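Local coordinates for malonyl coenzyme A-acyl carrier protein transacylase (Helicobacter pylori, PDB 2H1Y) that probably catalyses the transfer of the malonyl group from malonyl-CoA to holo-acyl carrier protein, the step that supplies malonyl-ACP, at residues V165-F170 with M174-A179; A187-L192 with V200-M205; K140-M145 with C211-P216; H127-M132 with L258-P263; V264-C269 with K290-R295. All blocks are in the same frame, centred on the assembly; numbering follows the deposited sequence.

Entering from the N terminus, the first segment met is 127-132 on helix 119-137, and its partner 258-263 comes so late that contact 4 closes the widest loop. Within it, contact 3 joins the start of strand 142-148 to the loop 211-216. Contacts 1 and 2 nest inside contact 3 in series: a hairpin, then a helix against the strand after it. No two contacts cross. Contacts 1 to 3 all reach the four-stranded sheet of the small subdomain. Contact 5 opens directly where contact 4 has closed; its Val-264 is backbone-bonded to strand 165-172, joining that sheet to the larger part of the fold, which holds the mixed sheet.

Contact 1 of 5, residues V165-F170 with M174-A179; sequences VWCANF and MQVVLA
A beta hairpin with a classic bulge brings strand 165-170 against 175-179 in the ferredoxin-like small subdomain. At one end Trp-166 and Ala-179 form a hydrogen-bonded pair: Trp-166 N reaches Ala-179 O at 2.9 Å, and Ala-179 N returns to Trp-166 O at 2.6 Å. The bulge follows. Val-177 O takes two backbone donors, Ala-168 N at 2.7 Å and Asn-169 N at 3.1 Å, and past it Val-177 N meets Asn-169 O at 3.1 Å. Asn-169 and Val-177 lie side by side, CB to CB 3.6 Å, and the methyls of Ala-168 and Ala-179 touch.

On one face, Cys-167 SG lies 3.7 Å from Leu-178 CD2. Further along, the edge of the Phe-170 ring offers CD2 to Val-176 CG2 at 3.9 Å, the two side chains running side by side. That face packs against helices 152-160 and 182-185; the other, with Val-177 and Trp-166, meets Met-144 of strand 142-148 and the loop at Cys-211 and Pro-212.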
# COMPACT_ATOMS: atom_id res chain seq x y z
N VAL A 165 -14.45 6.20 16.37
CA VAL A 165 -13.40 5.19 16.26
C VAL A 165 -13.85 4.10 15.30
O VAL A 165 -14.96 3.60 15.37
CB VAL A 165 -13.07 4.57 17.65
CG1 VAL A 165 -11.96 3.56 17.52
CG2 VAL A 165 -12.64 5.62 18.66
N TRP A 166 -12.97 3.72 14.39
CA TRP A 166 -13.28 2.70 13.41
C TRP A 166 -12.09 1.78 13.19
O TRP A 166 -10.94 2.20 13.29
CB TRP A 166 -13.64 3.35 12.08
CG TRP A 166 -14.93 4.15 12.10
CD1 TRP A 166 -16.20 3.69 11.82
CD2 TRP A 166 -15.07 5.55 12.41
NE1 TRP A 166 -17.11 4.72 11.94
CE2 TRP A 166 -16.46 5.86 12.31
CE3 TRP A 166 -14.18 6.56 12.76
CZ2 TRP A 166 -16.95 7.14 12.55
CZ3 TRP A 166 -14.67 7.83 13.00
CH2 TRP A 166 -16.05 8.10 12.90
N CYS A 167 -12.38 0.53 12.86
CA CYS A 167 -11.39 -0.39 12.33
C CYS A 167 -10.96 -0.02 10.89
O CYS A 167 -11.80 0.12 9.99
CB CYS A 167 -11.95 -1.81 12.36
SG CYS A 167 -12.26 -2.43 14.02
N ALA A 168 -9.65 0.08 10.68
CA ALA A 168 -9.12 0.58 9.41
C ALA A 168 -8.26 -0.42 8.64
O ALA A 168 -8.23 -0.40 7.41
CB ALA A 168 -8.35 1.86 9.64
N ASN A 169 -7.52 -1.26 9.36
CA ASN A 169 -6.79 -2.36 8.75
C ASN A 169 -7.05 -3.64 9.50
O ASN A 169 -7.04 -3.65 10.75
CB ASN A 169 -5.28 -2.15 8.82
CG ASN A 169 -4.79 -0.94 8.06
OD1 ASN A 169 -5.55 -0.22 7.38
ND2 ASN A 169 -3.50 -0.69 8.18
N PHE A 170 -7.24 -4.72 8.76
CA PHE A 170 -7.11 -6.06 9.32
C PHE A 170 -5.87 -6.74 8.72
O PHE A 170 -5.90 -7.33 7.63
CB PHE A 170 -8.39 -6.88 9.10
CG PHE A 170 -9.65 -6.25 9.67
CD1 PHE A 170 -10.68 -5.85 8.83
CD2 PHE A 170 -9.79 -6.06 11.05
CE1 PHE A 170 -11.85 -5.26 9.35
CE2 PHE A 170 -10.94 -5.48 11.57
CZ PHE A 170 -11.98 -5.08 10.72
N MET A 174 -3.52 -10.97 14.47
CA MET A 174 -4.14 -10.14 15.50
C MET A 174 -3.58 -8.73 15.56
O MET A 174 -3.46 -8.13 16.63
CB MET A 174 -4.08 -10.86 16.85
CG MET A 174 -4.81 -12.22 16.76
SD MET A 174 -5.00 -13.01 18.35
CE MET A 174 -6.33 -12.04 19.06
N GLN A 175 -3.22 -8.21 14.38
CA GLN A 175 -2.81 -6.82 14.24
C GLN A 175 -3.92 -6.03 13.56
O GLN A 175 -4.27 -6.30 12.41
CB GLN A 175 -1.51 -6.71 13.44
CG GLN A 175 -0.84 -5.35 13.63
CD GLN A 175 0.02 -4.94 12.45
OE1 GLN A 175 -0.44 -4.20 11.55
NE2 GLN A 175 1.27 -5.40 12.44
N VAL A 176 -4.47 -5.05 14.27
CA VAL A 176 -5.58 -4.25 13.78
C VAL A 176 -5.29 -2.76 13.95
O VAL A 176 -4.92 -2.30 15.02
CB VAL A 176 -6.93 -4.68 14.43
CG1 VAL A 176 -8.08 -3.77 14.05
CG2 VAL A 176 -7.28 -6.15 14.04
N VAL A 177 -5.44 -2.01 12.87
CA VAL A 177 -5.23 -0.58 12.92
C VAL A 177 -6.59 0.11 13.03
O VAL A 177 -7.49 -0.18 12.26
CB VAL A 177 -4.45 -0.09 11.69
CG1 VAL A 177 -4.20 1.42 11.78
CG2 VAL A 177 -3.13 -0.82 11.60
N LEU A 178 -6.72 0.99 14.02
CA LEU A 178 -7.94 1.73 14.25
C LEU A 178 -7.77 3.17 13.77
O LEU A 178 -6.65 3.68 13.77
CB LEU A 178 -8.38 1.69 15.71
CG LEU A 178 -8.51 0.31 16.38
CD1 LEU A 178 -8.82 0.47 17.87
CD2 LEU A 178 -9.48 -0.65 15.70
N ALA A 179 -8.87 3.80 13.35
CA ALA A 179 -8.78 5.18 12.89
C ALA A 179 -9.78 6.04 13.64
O ALA A 179 -10.80 5.55 14.11
CB ALA A 179 -9.01 5.27 11.41

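Contact 2 of 5, residues A187-L192 with V200-M205; sequences ALEPTL and VVFLEM
Leu-192, which packs on Val-200, has its backbone N bonded to Leu-188 O at 2.8 Å, and the same oxygen takes a weak second bond from Thr-191 N at 3.1 Å. One sound bond and one weak one thus meet at Leu-188 O; they belong to the helical turn that carries Leu-192, whose CB points to the strand. There CD1 of Leu-192 lies 4.4 Å from CG2 of Val-200, a light apolar touch.

Glu-189 makes the rest of the contact with its carboxylate alone. Its chain bends at chi2 (84°), which carries the end across to strand 199-202 although its CB does not point there. OE2 comes to 3.6 Å from Val-200 CG1, the methyl anti to the backbone N. OE1 approaches the rim of the Phe-202 ring, 4.1 Å from CE2, with the carboxylate and ring planes 63° apart. Met-145 of the neighbouring strand 142-148 touches all three of Glu-189, Val-200 and Phe-202, while Lys-182 makes a cation-pi contact with the ring.

In the ferredoxin-like subdomain this sets helix 189-195 against an edge strand, 199-202. The contact mixes a carboxylate lying on a methyl and a ring rim with one loose apolar touch, without a hydrogen bond or salt bridge between the segments. At this distance any attraction of OE1 to the positive C-H rim would be weak.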
# COMPACT_ATOMS: atom_id res chain seq x y z
N ALA A 187 -7.91 6.82 24.48
CA ALA A 187 -8.80 6.79 25.65
C ALA A 187 -9.46 5.43 25.80
O ALA A 187 -10.11 5.16 26.80
CB ALA A 187 -9.86 7.87 25.55
N LEU A 188 -9.30 4.61 24.77
CA LEU A 188 -9.72 3.22 24.77
C LEU A 188 -8.66 2.32 25.43
O LEU A 188 -8.91 1.13 25.64
CB LEU A 188 -9.90 2.76 23.32
CG LEU A 188 -11.22 2.62 22.56
CD1 LEU A 188 -12.29 3.61 22.96
CD2 LEU A 188 -10.87 2.74 21.07
N GLU A 189 -7.49 2.89 25.73
CA GLU A 189 -6.34 2.18 26.33
C GLU A 189 -6.72 1.17 27.43
O GLU A 189 -6.41 -0.01 27.30
CB GLU A 189 -5.28 3.17 26.86
CG GLU A 189 -3.85 3.08 26.20
CD GLU A 189 -3.71 3.89 24.88
OE1 GLU A 189 -2.93 4.88 24.84
OE2 GLU A 189 -4.39 3.53 23.88
N PRO A 190 -7.44 1.62 28.48
CA PRO A 190 -7.63 0.73 29.63
C PRO A 190 -8.58 -0.43 29.33
O PRO A 190 -8.51 -1.47 29.97
CB PRO A 190 -8.26 1.63 30.70
CG PRO A 190 -8.26 3.03 30.13
CD PRO A 190 -8.15 2.90 28.65
N THR A 191 -9.47 -0.21 28.36
CA THR A 191 -10.41 -1.22 27.90
C THR A 191 -9.70 -2.20 26.96
O THR A 191 -9.92 -3.41 27.02
CB THR A 191 -11.60 -0.55 27.18
OG1 THR A 191 -11.91 0.70 27.83
CG2 THR A 191 -12.83 -1.45 27.16
N LEU A 192 -8.84 -1.67 26.09
CA LEU A 192 -8.05 -2.51 25.20
C LEU A 192 -7.13 -3.39 26.02
O LEU A 192 -7.04 -4.60 25.78
CB LEU A 192 -7.23 -1.66 24.24
CG LEU A 192 -8.00 -1.02 23.09
CD1 LEU A 192 -7.19 0.10 22.45
CD2 LEU A 192 -8.38 -2.06 22.08
N VAL A 200 0.05 -1.04 22.09
CA VAL A 200 -0.77 -0.03 21.41
C VAL A 200 0.05 1.18 20.94
O VAL A 200 0.35 2.09 21.71
CB VAL A 200 -2.00 0.40 22.26
CG1 VAL A 200 -2.85 1.36 21.48
CG2 VAL A 200 -2.85 -0.77 22.65
N VAL A 201 0.41 1.18 19.65
CA VAL A 201 1.24 2.22 19.04
C VAL A 201 0.39 3.15 18.18
O VAL A 201 -0.38 2.68 17.34
CB VAL A 201 2.34 1.60 18.13
CG1 VAL A 201 3.15 2.69 17.40
CG2 VAL A 201 3.25 0.67 18.91
N PHE A 202 0.54 4.45 18.37
CA PHE A 202 -0.03 5.44 17.46
C PHE A 202 0.84 5.64 16.23
O PHE A 202 2.04 5.89 16.35
CB PHE A 202 -0.19 6.79 18.16
CG PHE A 202 -1.41 6.87 19.01
CD1 PHE A 202 -2.60 7.35 18.48
CD2 PHE A 202 -1.37 6.45 20.34
CE1 PHE A 202 -3.74 7.42 19.26
CE2 PHE A 202 -2.51 6.51 21.13
CZ PHE A 202 -3.69 7.00 20.59
N LEU A 203 0.25 5.55 15.05
CA LEU A 203 0.97 5.86 13.82
C LEU A 203 1.24 7.36 13.75
O LEU A 203 0.62 8.15 14.45
CB LEU A 203 0.23 5.33 12.59
CG LEU A 203 0.73 4.02 11.97
CD1 LEU A 203 1.07 2.94 12.99
CD2 LEU A 203 -0.24 3.47 10.94
N GLU A 204 2.18 7.75 12.91
CA GLU A 204 2.66 9.12 12.87
C GLU A 204 2.06 9.83 11.67
O GLU A 204 2.57 9.73 10.54
CB GLU A 204 4.19 9.11 12.79
CG GLU A 204 4.87 10.45 13.03
CD GLU A 204 6.28 10.28 13.57
OE1 GLU A 204 7.22 10.86 12.98
OE2 GLU A 204 6.42 9.55 14.58
N MET A 205 0.96 10.54 11.92
CA MET A 205 0.16 11.20 10.88
C MET A 205 -1.11 11.77 11.51
O MET A 205 -1.67 11.19 12.46
CB MET A 205 -0.22 10.21 9.77
CG MET A 205 -0.86 8.90 10.29
SD MET A 205 -0.87 7.56 9.09
CE MET A 205 0.83 6.98 9.17

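Contact 3 of 5, residues K140-M145 with C211-P216; sequences KDASMM and CPFLEP
Lys-140 and Phe-213 meet where strand 142-148, a central strand of the ferredoxin-like sheet, begins beside the 3-10 segment that starts at Pro-212. The two side chains come from opposite directions. Lys-140 bends at chi2 (-82°) and again at its next two torsions, which curls its end over the aromatic ring. CE stands 4.3 Å above the Phe-213 ring plane, displaced toward the rim, and the ammonium NZ lies 3.4 Å from CE2 of Phe-213.

Asp-141 pairs its backbone with Lys-182. Ala-142 follows as the second touching residue. Its methyl faces the 3-10 segment and lies in the plane of the Phe-213 ring at the edge, CB to CE1 3.7 Å. Phe-213 is therefore met on a face by the lysine chain and at its rim by the alanine. Cys-137 touches both Ala-142 and Phe-213, so the ring also meets helix 119-137, which leads into this strand.

Ser-143 points the other way, its OG making a weak hydrogen bond with Met-205 O. Beyond it, Met-144 and Met-145 bond to the backbones of Leu-203 and Leu-178 on the two flanking chains, which places this segment in mid-sheet. Within the 211-216 segment that carries the phenylalanine, Glu-215 N bonds to Pro-212 O at 2.7 Å.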
# COMPACT_ATOMS: atom_id res chain seq x y z
N LYS A 140 -9.21 18.09 12.67
CA LYS A 140 -10.10 17.10 13.26
C LYS A 140 -9.41 16.36 14.41
O LYS A 140 -10.07 15.74 15.26
CB LYS A 140 -10.57 16.12 12.20
CG LYS A 140 -11.77 16.60 11.42
CD LYS A 140 -13.06 16.32 12.20
CE LYS A 140 -14.08 15.58 11.34
NZ LYS A 140 -14.85 14.59 12.15
N ASP A 141 -8.09 16.49 14.43
CA ASP A 141 -7.20 15.76 15.32
C ASP A 141 -7.29 14.25 15.06
O ASP A 141 -7.57 13.44 15.95
CB ASP A 141 -7.44 16.09 16.80
CG ASP A 141 -6.25 15.69 17.68
OD1 ASP A 141 -5.10 15.79 17.20
OD2 ASP A 141 -6.45 15.27 18.85
N ALA A 142 -7.05 13.91 13.80
CA ALA A 142 -7.26 12.56 13.34
C ALA A 142 -5.97 11.79 13.49
O ALA A 142 -4.87 12.34 13.33
CB ALA A 142 -7.71 12.56 11.89
N SER A 143 -6.10 10.51 13.80
CA SER A 143 -4.95 9.63 13.82
C SER A 143 -5.30 8.18 13.56
O SER A 143 -6.47 7.82 13.39
CB SER A 143 -4.21 9.75 15.15
OG SER A 143 -2.91 9.21 14.99
N MET A 144 -4.27 7.34 13.50
CA MET A 144 -4.42 5.90 13.42
C MET A 144 -3.62 5.18 14.52
O MET A 144 -2.56 5.67 14.96
CB MET A 144 -4.09 5.42 12.01
CG MET A 144 -5.25 5.66 11.05
SD MET A 144 -4.87 5.43 9.33
CE MET A 144 -5.11 3.68 9.10
N MET A 145 -4.12 4.05 14.99
CA MET A 145 -3.54 3.41 16.16
C MET A 145 -3.44 1.90 16.01
O MET A 145 -4.45 1.20 15.93
CB MET A 145 -4.38 3.78 17.40
CG MET A 145 -4.00 3.07 18.69
SD MET A 145 -5.00 3.58 20.11
CE MET A 145 -6.52 2.70 19.82
N CYS A 211 -12.07 5.10 6.89
CA CYS A 211 -13.22 5.37 7.74
C CYS A 211 -13.94 6.60 7.21
O CYS A 211 -13.45 7.25 6.29
CB CYS A 211 -12.79 5.55 9.20
SG CYS A 211 -11.80 6.99 9.50
N PRO A 212 -15.13 6.93 7.75
CA PRO A 212 -15.92 8.08 7.28
C PRO A 212 -15.18 9.41 7.13
O PRO A 212 -15.61 10.26 6.33
CB PRO A 212 -17.02 8.19 8.33
CG PRO A 212 -17.25 6.76 8.72
CD PRO A 212 -15.85 6.19 8.81
N PHE A 213 -14.07 9.60 7.86
CA PHE A 213 -13.27 10.85 7.77
C PHE A 213 -12.85 11.12 6.36
O PHE A 213 -12.46 12.24 6.03
CB PHE A 213 -12.02 10.78 8.64
CG PHE A 213 -12.24 11.12 10.10
CD1 PHE A 213 -11.17 11.48 10.90
CD2 PHE A 213 -13.51 11.06 10.67
CE1 PHE A 213 -11.34 11.77 12.24
CE2 PHE A 213 -13.70 11.36 12.02
CZ PHE A 213 -12.61 11.71 12.81
N LEU A 214 -12.92 10.10 5.52
CA LEU A 214 -12.52 10.25 4.13
C LEU A 214 -13.69 10.53 3.21
O LEU A 214 -13.48 10.96 2.08
CB LEU A 214 -11.70 9.04 3.68
CG LEU A 214 -10.22 9.37 3.53
CD1 LEU A 214 -9.70 10.20 4.68
CD2 LEU A 214 -9.37 8.11 3.38
N GLU A 215 -14.91 10.29 3.69
CA GLU A 215 -16.15 10.55 2.93
C GLU A 215 -16.05 11.81 2.07
O GLU A 215 -16.30 11.73 0.86
CB GLU A 215 -17.37 10.66 3.85
CG GLU A 215 -18.55 9.74 3.48
CD GLU A 215 -19.18 10.05 2.11
OE1 GLU A 215 -19.79 11.13 1.94
OE2 GLU A 215 -19.07 9.18 1.21
N PRO A 216 -15.68 12.97 2.66
CA PRO A 216 -15.62 14.18 1.84
C PRO A 216 -14.94 13.97 0.49
O PRO A 216 -15.46 14.44 -0.50
CB PRO A 216 -14.81 15.15 2.70
CG PRO A 216 -15.14 14.76 4.09
CD PRO A 216 -15.31 13.26 4.07

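Contact 4 of 5, residues H127-M132 with L258-P263; sequences HQRGKM and LQLTQP
Arg-129 reaches from helix 119-137 to Gln-259, in the type I turn from Gln-259 to Gln-262, beside the serine of the GHSLG signature of FabD enzymes. The polar part is one hydrogen bond, Arg-129 NH2 to Gln-259 OE1 at 2.8 Å, with an N-H...O angle of 151°. The oxygen lies in the guanidinium plane at its edge, while the amide and guanidinium planes are 80° apart. The arginine chain is extended from CG to NE, then turned at chi4 (-91°). The group is held at several points: NH1 bonds to Gln-73, and NH2 also to Ser-104 OG. Gln-259 NE2 in turn bonds to Ser-104 O and Glu-107, and Gln-259 O accepts from His-210 ND1. This network is consistent with the FabD active site, in which such an arginine probably receives the malonyl carboxylate.

The remaining contact is van der Waals, from Leu-260, which shares Phe-221 with Arg-129 as a neighbour. Its CD2 methyl approaches the guanidinium obliquely, 3.7 Å from Arg-129 NE.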
# COMPACT_ATOMS: atom_id res chain seq x y z
N HIS A 127 0.02 11.51 -5.27
CA HIS A 127 0.26 12.77 -4.58
C HIS A 127 -1.07 13.40 -4.17
O HIS A 127 -1.22 13.92 -3.06
CB HIS A 127 1.06 13.72 -5.47
CG HIS A 127 1.15 15.12 -4.94
ND1 HIS A 127 0.18 16.07 -5.17
CD2 HIS A 127 2.12 15.74 -4.22
CE1 HIS A 127 0.53 17.21 -4.60
NE2 HIS A 127 1.70 17.04 -4.02
N GLN A 128 -2.06 13.30 -5.05
CA GLN A 128 -3.37 13.88 -4.79
C GLN A 128 -4.11 13.11 -3.69
O GLN A 128 -4.68 13.73 -2.77
CB GLN A 128 -4.16 13.94 -6.11
CG GLN A 128 -5.16 15.11 -6.31
CD GLN A 128 -4.70 16.49 -5.84
OE1 GLN A 128 -5.44 17.18 -5.14
NE2 GLN A 128 -3.50 16.91 -6.23
N ARG A 129 -4.06 11.78 -3.74
CA ARG A 129 -4.69 10.93 -2.73
C ARG A 129 -4.18 11.29 -1.35
O ARG A 129 -4.96 11.37 -0.40
CB ARG A 129 -4.40 9.46 -3.03
CG ARG A 129 -5.14 8.42 -2.17
CD ARG A 129 -4.60 7.03 -2.54
NE ARG A 129 -5.17 5.90 -1.82
CZ ARG A 129 -4.70 5.39 -0.68
NH1 ARG A 129 -3.63 5.92 -0.08
NH2 ARG A 129 -5.30 4.34 -0.13
N GLY A 130 -2.88 11.53 -1.24
CA GLY A 130 -2.28 11.95 0.03
C GLY A 130 -2.73 13.34 0.45
O GLY A 130 -2.98 13.59 1.64
N LYS A 131 -2.82 14.23 -0.53
CA LYS A 131 -3.18 15.62 -0.27
C LYS A 131 -4.62 15.68 0.21
O LYS A 131 -4.94 16.36 1.20
CB LYS A 131 -3.01 16.43 -1.54
CG LYS A 131 -2.82 17.90 -1.31
CD LYS A 131 -2.54 18.63 -2.63
CE LYS A 131 -1.98 20.03 -2.35
NZ LYS A 131 -2.74 20.71 -1.24
N MET A 132 -5.49 14.93 -0.47
CA MET A 132 -6.90 14.91 -0.12
C MET A 132 -7.18 14.23 1.23
O MET A 132 -8.08 14.63 1.96
CB MET A 132 -7.72 14.29 -1.24
CG MET A 132 -7.67 15.08 -2.53
SD MET A 132 -8.53 14.20 -3.83
CE MET A 132 -8.37 15.33 -5.22
N LEU A 258 -14.00 3.27 -3.05
CA LEU A 258 -14.62 2.67 -1.90
C LEU A 258 -13.58 2.27 -0.84
O LEU A 258 -13.84 2.35 0.38
CB LEU A 258 -15.43 1.46 -2.38
CG LEU A 258 -16.64 0.98 -1.59
CD1 LEU A 258 -16.38 -0.41 -0.98
CD2 LEU A 258 -17.14 2.02 -0.56
N GLN A 259 -12.41 1.85 -1.31
CA GLN A 259 -11.29 1.50 -0.46
C GLN A 259 -11.11 2.51 0.67
O GLN A 259 -11.05 2.13 1.85
CB GLN A 259 -10.02 1.41 -1.31
CG GLN A 259 -8.87 0.70 -0.62
CD GLN A 259 -7.56 1.37 -0.92
OE1 GLN A 259 -7.40 2.58 -0.73
NE2 GLN A 259 -6.61 0.58 -1.41
N LEU A 260 -11.06 3.80 0.30
CA LEU A 260 -10.78 4.94 1.19
C LEU A 260 -11.62 5.02 2.45
O LEU A 260 -11.16 5.54 3.45
CB LEU A 260 -10.92 6.26 0.43
CG LEU A 260 -10.07 6.39 -0.84
CD1 LEU A 260 -10.59 7.53 -1.69
CD2 LEU A 260 -8.59 6.58 -0.50
N THR A 261 -12.85 4.53 2.39
CA THR A 261 -13.74 4.59 3.55
C THR A 261 -14.01 3.22 4.16
O THR A 261 -14.71 3.12 5.15
CB THR A 261 -15.07 5.39 3.26
OG1 THR A 261 -15.87 4.70 2.29
CG2 THR A 261 -14.74 6.75 2.71
N GLN A 262 -13.42 2.18 3.58
CA GLN A 262 -13.60 0.80 4.08
C GLN A 262 -12.31 0.20 4.63
O GLN A 262 -11.23 0.43 4.07
CB GLN A 262 -14.12 -0.13 2.97
CG GLN A 262 -15.51 0.18 2.43
CD GLN A 262 -16.48 0.58 3.52
OE1 GLN A 262 -16.88 1.74 3.60
NE2 GLN A 262 -16.84 -0.37 4.38
N PRO A 263 -12.42 -0.62 5.69
CA PRO A 263 -11.27 -1.32 6.23
C PRO A 263 -10.45 -2.01 5.15
O PRO A 263 -11.02 -2.64 4.24
CB PRO A 263 -11.90 -2.38 7.13
CG PRO A 263 -13.17 -1.77 7.58
CD PRO A 263 -13.66 -0.97 6.40

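Contact 5 of 5, residues V264-C269 with K290-R295; sequences VRYQDC and KGLNKR
Tyr-266 of helix 266-271 spans to helix 288-294 of the larger alpha/beta part of the fold, meeting Leu-292 and Asn-293 there. It has the greatest buried surface of the three. With CG anti to the backbone N (chi1 -176°), the ring leaves its helix directly for the other, passing Leu-18 and Leu-101 on strands of the mixed sheet.

Leu-292 supplies the apolar half. Its CD1 lies 4.0 Å from Tyr-266 CD2, and its CB is equally near CE2 of the same ring, the leucine coming in obliquely. Asn-171 of strand 165-172 touches both side chains, which ties the small sheet to this join.

Asn-293 supplies the polar half. Tyr-266 OH donates to Asn-293 OD1 at 3.0 Å, with the hydroxyl tilted 23° from the amide plane. The side chains run at about a right angle, yet ring and amide planes differ by just 8°. The oxygen sits at the ring's edge, close also to CE2. The amide's other end is engaged as well, ND2 bonding to Thr-301 OG1 on edge strand 301-304 of the mixed sheet, which helps fix its rotation.

At the start of the tyrosine's own helix, Arg-265 occupies the N-cap position and forms a salt bridge with Asp-268. Arg-265 NH1 comes to 2.8 Å from Asp-268 OD2, approaching from above the carboxylate plane.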
# COMPACT_ATOMS: atom_id res chain seq x y z
N VAL A 264 -9.13 -1.86 5.23
CA VAL A 264 -8.23 -2.61 4.38
C VAL A 264 -8.26 -4.03 4.91
O VAL A 264 -7.85 -4.29 6.05
CB VAL A 264 -6.80 -2.02 4.42
CG1 VAL A 264 -5.77 -2.96 3.76
CG2 VAL A 264 -6.80 -0.64 3.79
N ARG A 265 -8.79 -4.94 4.11
CA ARG A 265 -8.94 -6.33 4.54
C ARG A 265 -7.79 -7.19 4.06
O ARG A 265 -7.99 -8.19 3.36
CB ARG A 265 -10.26 -6.91 4.04
CG ARG A 265 -11.49 -6.25 4.62
CD ARG A 265 -12.56 -7.28 4.80
NE ARG A 265 -13.33 -7.45 3.57
CZ ARG A 265 -13.88 -8.60 3.17
NH1 ARG A 265 -13.74 -9.70 3.90
NH2 ARG A 265 -14.58 -8.63 2.04
N TYR A 266 -6.58 -6.81 4.46
CA TYR A 266 -5.38 -7.44 3.94
C TYR A 266 -5.29 -8.94 4.26
O TYR A 266 -4.91 -9.75 3.40
CB TYR A 266 -4.11 -6.68 4.38
CG TYR A 266 -2.89 -7.27 3.76
CD1 TYR A 266 -2.53 -6.96 2.45
CD2 TYR A 266 -2.12 -8.19 4.45
CE1 TYR A 266 -1.40 -7.54 1.87
CE2 TYR A 266 -0.98 -8.79 3.88
CZ TYR A 266 -0.63 -8.45 2.59
OH TYR A 266 0.48 -9.05 2.03
N GLN A 267 -5.65 -9.29 5.50
CA GLN A 267 -5.82 -10.69 5.93
C GLN A 267 -6.71 -11.56 5.02
O GLN A 267 -6.27 -12.58 4.50
CB GLN A 267 -6.36 -10.74 7.36
CG GLN A 267 -6.80 -12.11 7.77
CD GLN A 267 -6.79 -12.27 9.27
OE1 GLN A 267 -7.49 -11.56 10.00
NE2 GLN A 267 -6.00 -13.22 9.74
N ASP A 268 -7.96 -11.15 4.85
CA ASP A 268 -8.91 -11.89 4.00
C ASP A 268 -8.37 -12.04 2.58
O ASP A 268 -8.50 -13.11 1.97
CB ASP A 268 -10.30 -11.24 3.99
CG ASP A 268 -10.92 -11.20 5.36
OD1 ASP A 268 -10.68 -12.16 6.12
OD2 ASP A 268 -11.64 -10.22 5.69
N CYS A 269 -7.73 -10.98 2.09
CA CYS A 269 -7.18 -10.95 0.74
C CYS A 269 -6.11 -12.00 0.53
O CYS A 269 -6.13 -12.70 -0.49
CB CYS A 269 -6.65 -9.57 0.40
SG CYS A 269 -7.94 -8.38 0.08
N LYS A 290 6.02 -8.77 3.60
CA LYS A 290 6.74 -9.98 4.01
C LYS A 290 6.43 -10.37 5.46
O LYS A 290 6.20 -11.55 5.75
CB LYS A 290 8.25 -9.80 3.87
CG LYS A 290 8.99 -11.10 3.77
CD LYS A 290 10.49 -10.91 3.79
CE LYS A 290 11.17 -12.23 3.47
NZ LYS A 290 12.65 -12.12 3.57
N GLY A 291 6.45 -9.37 6.35
CA GLY A 291 6.18 -9.53 7.77
C GLY A 291 4.76 -10.02 8.01
O GLY A 291 4.58 -11.06 8.63
N LEU A 292 3.77 -9.30 7.48
CA LEU A 292 2.38 -9.67 7.68
C LEU A 292 2.06 -11.09 7.20
O LEU A 292 1.22 -11.75 7.79
CB LEU A 292 1.44 -8.66 7.05
CG LEU A 292 1.46 -7.22 7.59
CD1 LEU A 292 0.47 -6.33 6.82
CD2 LEU A 292 1.21 -7.11 9.12
N ASN A 293 2.73 -11.54 6.14
CA ASN A 293 2.52 -12.90 5.62
C ASN A 293 3.10 -14.00 6.50
O ASN A 293 2.63 -15.13 6.44
CB ASN A 293 3.07 -13.06 4.21
CG ASN A 293 2.31 -12.23 3.18
OD1 ASN A 293 1.31 -11.56 3.48
ND2 ASN A 293 2.81 -12.26 1.95
N LYS A 294 4.12 -13.69 7.29
CA LYS A 294 4.66 -14.67 8.23
C LYS A 294 3.49 -15.27 8.98
O LYS A 294 3.39 -16.50 9.08
CB LYS A 294 5.64 -14.04 9.22
CG LYS A 294 7.01 -13.65 8.65
CD LYS A 294 7.63 -14.79 7.83
CE LYS A 294 8.94 -14.34 7.19
NZ LYS A 294 9.70 -15.52 6.72
N ARG A 295 2.60 -14.40 9.47
CA ARG A 295 1.45 -14.82 10.27
C ARG A 295 0.27 -15.32 9.42
O ARG A 295 -0.72 -15.80 9.96
CB ARG A 295 0.95 -13.68 11.18
CG ARG A 295 2.01 -12.77 11.82
CD ARG A 295 2.57 -13.32 13.14
NE ARG A 295 3.89 -13.91 12.89
CZ ARG A 295 4.12 -15.22 12.81
NH1 ARG A 295 3.12 -16.07 13.02
NH2 ARG A 295 5.34 -15.66 12.53